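Local coordinates for protein phenol hydroxylase component phL (Pseudomonas stutzeri, PDB 3U52) that probably serves as the beta-type, non-catalytic subunit of a multicomponent phenol hydroxylase that uses molecular oxygen to hydroxylate phenols, at residues D223-D235 / V246-K258. Sequence-based numbering, arbitrary orientation.
Sequences DGMMYPLVYDKMD and VSMLTEFMRDWYK. With XE (xenon), chain B.
Y231 and R254 meet near the connected end of a helical hairpin in this all-helical hydroxylase subunit. The pieces 223-235 and 251-258 run roughly antiparallel, at 138°, and their axes approach to 10.1 Å. A wider pi-type turn at 228-234 lets P228 O accept from the backbone N of both D232 and K233.

Aromatic and apolar packing fills one end. The Y257 ring sits as a knob among D223, G224, Y227 and P228. Y227 CB lies over one face of that ring, 3.7 Å from its centroid, in a CH-pi contact. The two tyrosine rings are nearly parallel but slid apart, so they barely overlap. W256 CZ3 comes over a face of the Y227 ring, 3.6 Å from CZ of Y227. The polar ends of this cluster are held by other helices: Y227 OH by E130, W256 NE1 by D159.

Further along, M253 CB stands over the centre of the Y231 ring, and V230 CG1 covers the opposite face. T250 CB packs obliquely against Y231 CD2.

Xenon occupies a pocket between the helices, 3.6 Å from both Y257 CD2 and D232 OD1.

Polar bonds fasten the other end. The R254 chain bends at chi3 (-68°), and NE and NH2 grip E251 OE1 side-on. NH1 faces the partner helix and forms a salt bridge with D235, whose OD2 also pairs with R105 of the second subunit. S247 OG donates to D235 OD1 (2.7 Å) on its syn side. R254 NH1 also donates to a lone pair of Y231 O at 2.9 Å, in the carbonyl plane.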
# COMPACT_ATOMS: atom_id res chain seq x y z
N ASP D 223 -4.15 16.11 -35.06
CA ASP D 223 -5.06 15.62 -34.03
C ASP D 223 -6.22 16.58 -33.79
O ASP D 223 -7.34 16.13 -33.55
CB ASP D 223 -4.31 15.37 -32.71
CG ASP D 223 -3.31 14.19 -32.81
OD1 ASP D 223 -3.18 13.52 -33.87
OD2 ASP D 223 -2.60 13.94 -31.80
N GLY D 224 -5.97 17.88 -33.85
CA GLY D 224 -6.98 18.87 -33.54
C GLY D 224 -8.06 19.04 -34.59
O GLY D 224 -9.06 19.75 -34.37
N MET D 225 -7.86 18.42 -35.75
CA MET D 225 -8.89 18.37 -36.78
C MET D 225 -9.38 16.95 -36.90
O MET D 225 -10.60 16.74 -36.99
CB MET D 225 -8.30 18.82 -38.14
CG MET D 225 -8.53 20.30 -38.47
SD MET D 225 -7.98 20.69 -40.16
CE MET D 225 -6.21 20.84 -39.89
N MET D 226 -8.46 15.98 -36.87
CA MET D 226 -8.83 14.56 -37.02
C MET D 226 -9.77 14.00 -35.95
O MET D 226 -10.76 13.32 -36.28
CB MET D 226 -7.58 13.68 -37.07
CG MET D 226 -7.90 12.21 -37.20
SD MET D 226 -6.42 11.27 -37.54
CE MET D 226 -5.64 11.38 -35.91
N TYR D 227 -9.42 14.21 -34.69
CA TYR D 227 -10.22 13.68 -33.60
C TYR D 227 -11.66 14.20 -33.61
O TYR D 227 -12.56 13.41 -33.54
CB TYR D 227 -9.49 13.86 -32.25
CG TYR D 227 -8.61 12.68 -31.99
CD1 TYR D 227 -7.39 12.56 -32.63
CD2 TYR D 227 -9.05 11.62 -31.17
CE1 TYR D 227 -6.59 11.46 -32.43
CE2 TYR D 227 -8.26 10.50 -30.96
CZ TYR D 227 -7.04 10.43 -31.60
OH TYR D 227 -6.26 9.34 -31.39
N PRO D 228 -11.86 15.55 -33.70
CA PRO D 228 -13.27 15.99 -33.85
C PRO D 228 -13.97 15.41 -35.08
O PRO D 228 -15.10 14.94 -34.97
CB PRO D 228 -13.16 17.52 -33.93
CG PRO D 228 -11.81 17.84 -33.14
CD PRO D 228 -10.93 16.70 -33.62
N LEU D 229 -13.30 15.40 -36.24
CA LEU D 229 -13.94 14.88 -37.45
C LEU D 229 -14.37 13.45 -37.27
O LEU D 229 -15.50 13.08 -37.58
CB LEU D 229 -13.01 14.99 -38.68
CG LEU D 229 -13.54 14.42 -40.01
CD1 LEU D 229 -14.77 15.18 -40.49
CD2 LEU D 229 -12.43 14.47 -41.06
N VAL D 230 -13.45 12.63 -36.78
CA VAL D 230 -13.70 11.18 -36.67
C VAL D 230 -14.59 10.77 -35.47
O VAL D 230 -15.59 10.04 -35.64
CB VAL D 230 -12.38 10.39 -36.70
CG1 VAL D 230 -12.67 8.88 -36.57
CG2 VAL D 230 -11.62 10.64 -38.00
N TYR D 231 -14.22 11.21 -34.26
CA TYR D 231 -14.89 10.68 -33.07
C TYR D 231 -16.05 11.52 -32.59
O TYR D 231 -16.75 11.11 -31.65
CB TYR D 231 -13.88 10.41 -31.93
CG TYR D 231 -12.79 9.45 -32.38
CD1 TYR D 231 -11.55 9.90 -32.74
CD2 TYR D 231 -13.06 8.10 -32.51
CE1 TYR D 231 -10.54 9.00 -33.18
CE2 TYR D 231 -12.08 7.21 -32.93
CZ TYR D 231 -10.84 7.67 -33.27
OH TYR D 231 -9.90 6.75 -33.70
N ASP D 232 -16.26 12.67 -33.22
CA ASP D 232 -17.47 13.44 -33.03
C ASP D 232 -18.36 13.40 -34.26
O ASP D 232 -19.47 12.88 -34.20
CB ASP D 232 -17.16 14.88 -32.71
CG ASP D 232 -16.87 15.10 -31.24
OD1 ASP D 232 -17.03 14.15 -30.42
OD2 ASP D 232 -16.45 16.24 -30.89
N LYS D 233 -17.87 13.97 -35.37
CA LYS D 233 -18.72 14.12 -36.56
C LYS D 233 -19.01 12.81 -37.29
O LYS D 233 -20.17 12.47 -37.49
CB LYS D 233 -18.21 15.25 -37.46
CG LYS D 233 -18.38 16.55 -36.72
CD LYS D 233 -17.66 17.69 -37.36
CE LYS D 233 -17.18 18.74 -36.35
NZ LYS D 233 -18.28 19.43 -35.63
N MET D 234 -17.97 12.04 -37.64
CA MET D 234 -18.20 10.71 -38.18
C MET D 234 -18.99 9.84 -37.20
O MET D 234 -19.88 9.08 -37.62
CB MET D 234 -16.88 10.05 -38.53
CG MET D 234 -16.93 9.16 -39.72
SD MET D 234 -15.26 8.84 -40.41
CE MET D 234 -14.68 10.54 -40.61
N ASP D 235 -18.71 9.96 -35.90
CA ASP D 235 -19.39 9.16 -34.88
C ASP D 235 -20.93 9.34 -34.93
O ASP D 235 -21.69 8.37 -34.91
CB ASP D 235 -18.82 9.46 -33.49
CG ASP D 235 -19.48 8.63 -32.37
OD1 ASP D 235 -19.23 7.42 -32.31
OD2 ASP D 235 -20.23 9.21 -31.56
N VAL D 246 -20.47 0.89 -32.55
CA VAL D 246 -19.03 1.20 -32.45
C VAL D 246 -18.73 2.42 -31.56
O VAL D 246 -17.60 2.57 -31.15
CB VAL D 246 -18.32 1.40 -33.83
CG1 VAL D 246 -18.66 0.27 -34.77
CG2 VAL D 246 -18.68 2.73 -34.41
N SER D 247 -19.71 3.26 -31.27
CA SER D 247 -19.54 4.39 -30.35
C SER D 247 -19.05 3.99 -28.96
O SER D 247 -18.35 4.75 -28.30
CB SER D 247 -20.85 5.12 -30.13
OG SER D 247 -21.16 5.98 -31.20
N MET D 248 -19.47 2.84 -28.48
CA MET D 248 -19.07 2.44 -27.16
C MET D 248 -17.62 1.99 -27.20
O MET D 248 -16.92 2.05 -26.18
CB MET D 248 -20.01 1.37 -26.57
CG MET D 248 -20.02 0.02 -27.28
SD MET D 248 -21.23 -1.14 -26.46
CE MET D 248 -22.79 -0.59 -27.12
N LEU D 249 -17.16 1.58 -28.38
CA LEU D 249 -15.75 1.18 -28.55
C LEU D 249 -14.78 2.35 -28.71
O LEU D 249 -13.59 2.21 -28.49
CB LEU D 249 -15.60 0.17 -29.68
CG LEU D 249 -16.54 -1.04 -29.56
CD1 LEU D 249 -16.34 -1.97 -30.76
CD2 LEU D 249 -16.28 -1.80 -28.24
N THR D 250 -15.29 3.53 -29.04
CA THR D 250 -14.41 4.67 -29.30
C THR D 250 -14.56 5.70 -28.20
O THR D 250 -14.11 6.84 -28.35
CB THR D 250 -14.75 5.29 -30.68
OG1 THR D 250 -16.14 5.58 -30.70
CG2 THR D 250 -14.45 4.28 -31.83
N GLU D 251 -15.20 5.34 -27.09
CA GLU D 251 -15.38 6.32 -26.04
C GLU D 251 -14.01 6.60 -25.40
O GLU D 251 -13.74 7.69 -24.96
CB GLU D 251 -16.43 5.86 -24.99
CG GLU D 251 -16.86 6.94 -23.93
CD GLU D 251 -17.67 8.15 -24.47
OE1 GLU D 251 -18.19 8.15 -25.62
OE2 GLU D 251 -17.80 9.13 -23.71
N PHE D 252 -13.16 5.59 -25.33
CA PHE D 252 -11.82 5.80 -24.83
C PHE D 252 -11.17 7.02 -25.56
O PHE D 252 -10.60 7.91 -24.93
CB PHE D 252 -10.99 4.52 -24.99
CG PHE D 252 -9.60 4.63 -24.42
CD1 PHE D 252 -9.33 4.16 -23.11
CD2 PHE D 252 -8.55 5.18 -25.18
CE1 PHE D 252 -8.02 4.25 -22.55
CE2 PHE D 252 -7.23 5.30 -24.65
CZ PHE D 252 -6.97 4.85 -23.32
N MET D 253 -11.31 7.06 -26.89
CA MET D 253 -10.68 8.08 -27.74
C MET D 253 -11.27 9.46 -27.48
O MET D 253 -10.53 10.46 -27.49
CB MET D 253 -10.85 7.74 -29.23
CG MET D 253 -10.06 6.56 -29.77
SD MET D 253 -10.53 4.95 -29.14
CE MET D 253 -10.47 4.03 -30.70
N ARG D 254 -12.58 9.55 -27.26
CA ARG D 254 -13.16 10.86 -26.90
C ARG D 254 -12.72 11.40 -25.54
O ARG D 254 -12.39 12.61 -25.41
CB ARG D 254 -14.70 10.89 -27.02
CG ARG D 254 -15.21 10.91 -28.46
CD ARG D 254 -16.77 10.90 -28.53
NE ARG D 254 -17.29 9.61 -28.06
CZ ARG D 254 -17.39 8.54 -28.83
NH1 ARG D 254 -17.06 8.64 -30.11
NH2 ARG D 254 -17.83 7.37 -28.32
N ASP D 255 -12.71 10.53 -24.52
CA ASP D 255 -12.19 10.90 -23.21
C ASP D 255 -10.70 11.29 -23.28
O ASP D 255 -10.28 12.29 -22.68
CB ASP D 255 -12.38 9.72 -22.22
CG ASP D 255 -13.86 9.57 -21.73
OD1 ASP D 255 -14.66 10.51 -21.98
OD2 ASP D 255 -14.22 8.51 -21.12
N TRP D 256 -9.90 10.47 -23.98
CA TRP D 256 -8.46 10.75 -24.17
C TRP D 256 -8.24 12.15 -24.79
O TRP D 256 -7.44 12.96 -24.29
CB TRP D 256 -7.78 9.66 -25.04
CG TRP D 256 -6.36 10.02 -25.37
CD1 TRP D 256 -5.27 9.81 -24.57
CD2 TRP D 256 -5.88 10.75 -26.52
NE1 TRP D 256 -4.14 10.32 -25.16
CE2 TRP D 256 -4.47 10.89 -26.36
CE3 TRP D 256 -6.48 11.24 -27.70
CZ2 TRP D 256 -3.66 11.53 -27.32
CZ3 TRP D 256 -5.68 11.90 -28.64
CH2 TRP D 256 -4.28 12.05 -28.44
N TYR D 257 -8.97 12.42 -25.86
CA TYR D 257 -8.84 13.66 -26.59
C TYR D 257 -9.15 14.85 -25.74
O TYR D 257 -8.37 15.80 -25.74
CB TYR D 257 -9.72 13.69 -27.83
CG TYR D 257 -9.54 14.95 -28.63
CD1 TYR D 257 -8.33 15.22 -29.25
CD2 TYR D 257 -10.57 15.90 -28.72
CE1 TYR D 257 -8.15 16.36 -29.97
CE2 TYR D 257 -10.40 17.06 -29.45
CZ TYR D 257 -9.17 17.28 -30.08
OH TYR D 257 -8.93 18.40 -30.79
N LYS D 258 -10.26 14.80 -25.01
CA LYS D 258 -10.64 15.90 -24.11
C LYS D 258 -9.54 16.22 -23.10
O LYS D 258 -9.23 17.40 -22.83
CB LYS D 258 -11.94 15.55 -23.36
CG LYS D 258 -13.17 15.62 -24.26
CD LYS D 258 -13.32 17.10 -24.80
CE LYS D 258 -13.57 17.22 -26.33
NZ LYS D 258 -15.00 17.47 -26.70
XE XE B . -13.40 14.20 -30.11